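Long-range contacts in glutathione peroxidase (Schistosoma mansoni, PDB 2V1M), which catalyses the reduction of hydrogen peroxide to water, oxidising two molecules of glutathione to glutathione disulfide: residues W81-I86 / M100-K105; I36-C41 / D113-L118. One frame throughout, in Å; residues are numbered along the deposited sequence.

Contacts 1 and 2 both belong to the thioredoxin-type domain of this single chain, their centres about 12 Å apart. Along the sequence the order is 36-41, 81-86, 100-105, 113-118, so contact 1 is nested within the loop that contact 2 closes. Contact 2 sets helix 113-121 against the central strand 33-39 in the buried interior; contact 1, only partly buried, ties the start of helix 83-94 to the segment that follows strand 99-100. The two meet where Ile104 packs on Tyr115, and where Trp81 and Ile86 reach Cys41. Cys41 lies two residues before position 43, the probable active site, oxidised here to cysteinesulfonic acid.

Contact 1: W81-I86 / M100-K105; sequences WAEAEI and MFSKIK
The carboxylate of Glu83 touches Ser102 CB and the backbone amide of Lys103 through one oxygen, OE2, which accepts the amide hydrogen of Lys103 on its anti lone pair, away from OE1. Lys103 N lies 2.9 Å from Glu83 OE2, and the bond is nearly straight at 164°. The other flat group, the Trp81 indole, has Glu85 OE2 over one face, 3.3 Å above the ring plane and displaced toward the rim; the ring of Phe89 also meets it at a slant. A water gives OE2 a second donor: it stands 2.7 Å from Glu83 OE2 and 2.8 Å from Lys103 O, donating to both and so bridging the carboxylate to the carbonyl of the residue whose amide it already holds. The Glu83 chain bends at its second torsion (chi2 75°), which turns the carboxylate back toward this backbone, while its CG rests 3.5 Å from Ser102 OG; that hydroxyl is hydrogen-bonded to Asp18 O.

Lys103 crosses Glu83 at about a right angle, and its ammonium group goes to other acceptors. In the conformer described, one of two modelled, its NZ donates to Trp81 O at 2.8 Å from above the carbonyl plane (41° out of it), and also to Glu79 O. Two backbone carbonyls ahead of the helix thus share the ammonium group. Deeper in, Ile86 CG2 packs against Met100 CE at 4.2 Å.

Ala82 is the N-cap of helix 83-94, and the bonds from Trp81 O and Glu83 on either side of it in sequence fasten the start of the helix to the segment leaving strand 99-100. Met100 and Phe101 pack on strand 65-71, and Phe101 and Ser102 also touch strand 15-17.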
# COMPACT_ATOMS: atom_id res chain seq x y z
N TRP A 81 14.73 5.33 -8.50
CA TRP A 81 14.33 5.47 -9.89
C TRP A 81 13.05 6.30 -10.03
O TRP A 81 12.28 6.48 -9.08
CB TRP A 81 14.09 4.09 -10.52
CG TRP A 81 15.25 3.13 -10.40
CD1 TRP A 81 16.59 3.44 -10.33
CD2 TRP A 81 15.16 1.71 -10.33
NE1 TRP A 81 17.34 2.28 -10.20
CE2 TRP A 81 16.48 1.21 -10.20
CE3 TRP A 81 14.09 0.81 -10.33
CZ2 TRP A 81 16.75 -0.16 -10.07
CZ3 TRP A 81 14.35 -0.55 -10.20
CH2 TRP A 81 15.67 -1.03 -10.08
N ALA A 82 12.82 6.79 -11.24
CA ALA A 82 11.57 7.46 -11.55
C ALA A 82 10.49 6.43 -11.89
O ALA A 82 10.75 5.22 -12.08
CB ALA A 82 11.76 8.49 -12.70
N GLU A 83 9.27 6.93 -12.03
CA GLU A 83 8.08 6.07 -12.13
C GLU A 83 8.17 5.12 -13.31
O GLU A 83 7.79 3.95 -13.17
CB GLU A 83 6.81 6.93 -12.24
CG GLU A 83 6.36 7.52 -10.91
CD GLU A 83 7.15 8.69 -10.34
OE1 GLU A 83 8.06 9.26 -11.02
OE2 GLU A 83 6.86 9.09 -9.18
N ALA A 84 8.59 5.58 -14.50
CA ALA A 84 8.55 4.65 -15.66
C ALA A 84 9.46 3.45 -15.39
O ALA A 84 9.11 2.32 -15.76
CB ALA A 84 8.94 5.37 -16.93
N GLU A 85 10.62 3.69 -14.80
CA GLU A 85 11.55 2.62 -14.53
C GLU A 85 11.05 1.70 -13.42
O GLU A 85 11.23 0.47 -13.51
CB GLU A 85 12.91 3.20 -14.20
CG GLU A 85 13.97 2.16 -13.91
CD GLU A 85 15.39 2.74 -13.76
OE1 GLU A 85 15.59 3.97 -13.82
OE2 GLU A 85 16.32 1.92 -13.54
N ILE A 86 10.46 2.27 -12.37
CA ILE A 86 9.84 1.43 -11.33
C ILE A 86 8.77 0.51 -11.97
O ILE A 86 8.69 -0.71 -11.72
CB ILE A 86 9.21 2.30 -10.23
CG1 ILE A 86 10.31 3.07 -9.47
CG2 ILE A 86 8.40 1.42 -9.26
CD1 ILE A 86 9.75 4.18 -8.60
N MET A 100 -0.32 0.35 -8.90
CA MET A 100 0.92 1.05 -8.64
C MET A 100 0.72 2.55 -8.73
O MET A 100 0.00 3.06 -9.62
CB MET A 100 1.98 0.66 -9.69
CG MET A 100 2.42 -0.83 -9.66
SD MET A 100 3.28 -1.32 -8.15
CE MET A 100 4.64 -0.16 -8.08
N PHE A 101 1.40 3.26 -7.83
CA PHE A 101 1.29 4.72 -7.73
C PHE A 101 2.61 5.42 -7.98
O PHE A 101 3.68 4.82 -8.00
CB PHE A 101 0.63 5.11 -6.40
CG PHE A 101 -0.81 4.61 -6.34
CD1 PHE A 101 -1.84 5.41 -6.81
CD2 PHE A 101 -1.09 3.28 -5.96
CE1 PHE A 101 -3.17 4.94 -6.84
CE2 PHE A 101 -2.38 2.81 -6.02
CZ PHE A 101 -3.43 3.63 -6.48
N SER A 102 2.53 6.74 -8.19
CA SER A 102 3.71 7.56 -8.21
C SER A 102 4.33 7.69 -6.81
O SER A 102 3.69 7.51 -5.76
CB SER A 102 3.39 8.95 -8.79
OG SER A 102 3.19 8.91 -10.19
N LYS A 103 5.62 8.03 -6.83
CA LYS A 103 6.42 8.12 -5.60
C LYS A 103 5.90 9.25 -4.70
O LYS A 103 5.54 10.35 -5.17
CB LYS A 103 7.89 8.26 -6.00
CG LYS A 103 8.90 8.20 -4.86
CD LYS A 103 10.30 8.59 -5.30
CE LYS A 103 10.83 7.67 -6.40
NZ LYS A 103 12.24 8.00 -6.73
N ILE A 104 5.87 8.96 -3.40
CA ILE A 104 5.44 9.89 -2.36
C ILE A 104 6.39 9.79 -1.18
O ILE A 104 7.25 8.90 -1.08
CB ILE A 104 4.01 9.57 -1.90
CG1 ILE A 104 3.91 8.16 -1.32
CG2 ILE A 104 3.00 9.85 -3.04
CD1 ILE A 104 2.64 7.91 -0.49
N LYS A 105 6.17 10.70 -0.23
CA LYS A 105 6.75 10.57 1.13
C LYS A 105 5.64 10.02 2.04
O LYS A 105 4.44 10.29 1.87
CB LYS A 105 7.25 11.92 1.63
CG LYS A 105 8.51 12.33 0.85
CD LYS A 105 8.93 13.76 1.22
CE LYS A 105 10.26 14.06 0.53
NZ LYS A 105 10.84 15.33 1.01
O HOH W 1 6.29 11.28 -7.71

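Contact 2: I36-C41 / D113-L118; sequences IVNVAC and DLYKFL
Ile36 and Asn38, on one side of strand 36-39, face Leu114, Tyr115 and Leu118 of helix 113-118, whose axis passes 11.5 Å from that of the strand at an angle of 120° between their chain directions. Side chains fill the distance between them. With CG1 of Ile36 beside the backbone N (chi1 -57°), the CG2 branch is the one turned to Leu118 CD1, 4.0 Å away, while Ile36 CD1 meets Leu114 CD1 more loosely at 4.4 Å. Leu118 CD1 also sits over the centre of the Tyr115 ring, 4.1 Å above its plane, so the leucine is in touch with both the isoleucine and the tyrosine.

In this thioredoxin-type fold, strand 33-39 runs down the middle of the mixed sheet, between strands 65-71 and 136-139, and helix 113-121 packs across that part of the sheet. Val37, pointing away from the helix, hydrogen-bonds through its backbone to Leu68 and Phe70.

The Tyr115 hydroxyl reaches furthest into the strand, its OH 3.4 Å from Asn38 CB. A water among these buried side chains lies 2.9 Å from Ile36 O and 3.1 Å from Tyr115 OH, and makes a longer bond, 3.3 Å, to Asn38 OD1. Asn38 also has partners outside the contact: ND2 donates to Trp132 O, and OD1 weakly accepts from Ser135 N.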
# COMPACT_ATOMS: atom_id res chain seq x y z
N ILE A 36 -2.60 -1.38 1.72
CA ILE A 36 -1.81 -0.25 1.24
C ILE A 36 -0.37 -0.43 1.70
O ILE A 36 -0.11 -0.54 2.95
CB ILE A 36 -2.42 1.10 1.74
CG1 ILE A 36 -3.88 1.19 1.27
CG2 ILE A 36 -1.54 2.23 1.22
CD1 ILE A 36 -4.59 2.48 1.68
N VAL A 37 0.54 -0.47 0.75
CA VAL A 37 1.93 -0.87 1.02
C VAL A 37 2.85 0.20 0.46
O VAL A 37 2.71 0.60 -0.69
CB VAL A 37 2.23 -2.24 0.32
CG1 VAL A 37 3.64 -2.74 0.73
CG2 VAL A 37 1.17 -3.24 0.65
N ASN A 38 3.81 0.69 1.27
CA ASN A 38 4.88 1.55 0.72
C ASN A 38 6.00 0.64 0.24
O ASN A 38 6.36 -0.30 0.94
CB ASN A 38 5.35 2.58 1.74
CG ASN A 38 5.95 1.96 3.02
OD1 ASN A 38 5.24 1.26 3.77
ND2 ASN A 38 7.23 2.24 3.28
N VAL A 39 6.50 0.90 -0.98
CA VAL A 39 7.38 -0.04 -1.64
C VAL A 39 8.69 0.63 -2.03
O VAL A 39 8.85 1.85 -2.01
CB VAL A 39 6.67 -0.69 -2.88
CG1 VAL A 39 5.45 -1.46 -2.44
CG2 VAL A 39 6.31 0.37 -3.93
N ALA A 40 9.66 -0.24 -2.38
CA ALA A 40 10.97 0.17 -2.87
C ALA A 40 11.54 -0.98 -3.68
O ALA A 40 11.37 -2.16 -3.30
CB ALA A 40 11.92 0.50 -1.72
N CYS A 41 12.26 -0.67 -4.75
CA CYS A 41 12.81 -1.72 -5.60
C CYS A 41 14.15 -2.27 -5.15
O CYS A 41 14.55 -3.35 -5.64
CB CYS A 41 12.98 -1.23 -7.05
SG CYS A 41 11.44 -0.85 -7.93
N ASP A 113 -1.03 13.18 2.24
CA ASP A 113 -2.15 13.18 3.20
C ASP A 113 -2.72 11.79 3.44
O ASP A 113 -3.18 11.51 4.56
CB ASP A 113 -3.25 14.13 2.74
CG ASP A 113 -2.85 15.60 2.85
OD1 ASP A 113 -1.85 15.93 3.54
OD2 ASP A 113 -3.57 16.44 2.25
N LEU A 114 -2.66 10.90 2.45
CA LEU A 114 -3.16 9.54 2.69
C LEU A 114 -2.36 8.90 3.86
O LEU A 114 -2.96 8.24 4.73
CB LEU A 114 -2.98 8.70 1.43
CG LEU A 114 -3.21 7.18 1.64
CD1 LEU A 114 -4.64 6.87 2.06
CD2 LEU A 114 -2.84 6.45 0.37
N TYR A 115 -1.05 9.07 3.85
CA TYR A 115 -0.23 8.48 4.91
C TYR A 115 -0.35 9.21 6.22
O TYR A 115 -0.31 8.58 7.29
CB TYR A 115 1.23 8.29 4.45
CG TYR A 115 1.40 6.98 3.73
CD1 TYR A 115 1.96 5.88 4.36
CD2 TYR A 115 1.10 6.89 2.38
CE1 TYR A 115 2.17 4.66 3.64
CE2 TYR A 115 1.31 5.70 1.65
CZ TYR A 115 1.85 4.60 2.31
OH TYR A 115 2.04 3.39 1.65
N LYS A 116 -0.51 10.54 6.20
CA LYS A 116 -0.85 11.24 7.44
C LYS A 116 -2.11 10.62 8.04
O LYS A 116 -2.19 10.36 9.26
CB LYS A 116 -1.02 12.74 7.21
CG LYS A 116 0.28 13.40 6.73
CD LYS A 116 0.14 14.93 6.64
CE LYS A 116 1.46 15.56 6.25
NZ LYS A 116 1.35 17.07 6.29
N PHE A 117 -3.11 10.38 7.20
CA PHE A 117 -4.36 9.77 7.66
C PHE A 117 -4.14 8.35 8.18
O PHE A 117 -4.64 8.00 9.28
CB PHE A 117 -5.39 9.79 6.52
CG PHE A 117 -6.67 9.11 6.88
CD1 PHE A 117 -7.59 9.72 7.77
CD2 PHE A 117 -6.99 7.86 6.34
CE1 PHE A 117 -8.78 9.09 8.08
CE2 PHE A 117 -8.21 7.24 6.66
CZ PHE A 117 -9.10 7.86 7.53
N LEU A 118 -3.49 7.49 7.40
CA LEU A 118 -3.27 6.10 7.83
C LEU A 118 -2.60 6.07 9.21
O LEU A 118 -3.04 5.35 10.12
CB LEU A 118 -2.41 5.37 6.81
CG LEU A 118 -3.09 5.11 5.45
CD1 LEU A 118 -2.05 4.55 4.49
CD2 LEU A 118 -4.27 4.14 5.60
O HOH W 2 1.99 1.25 3.94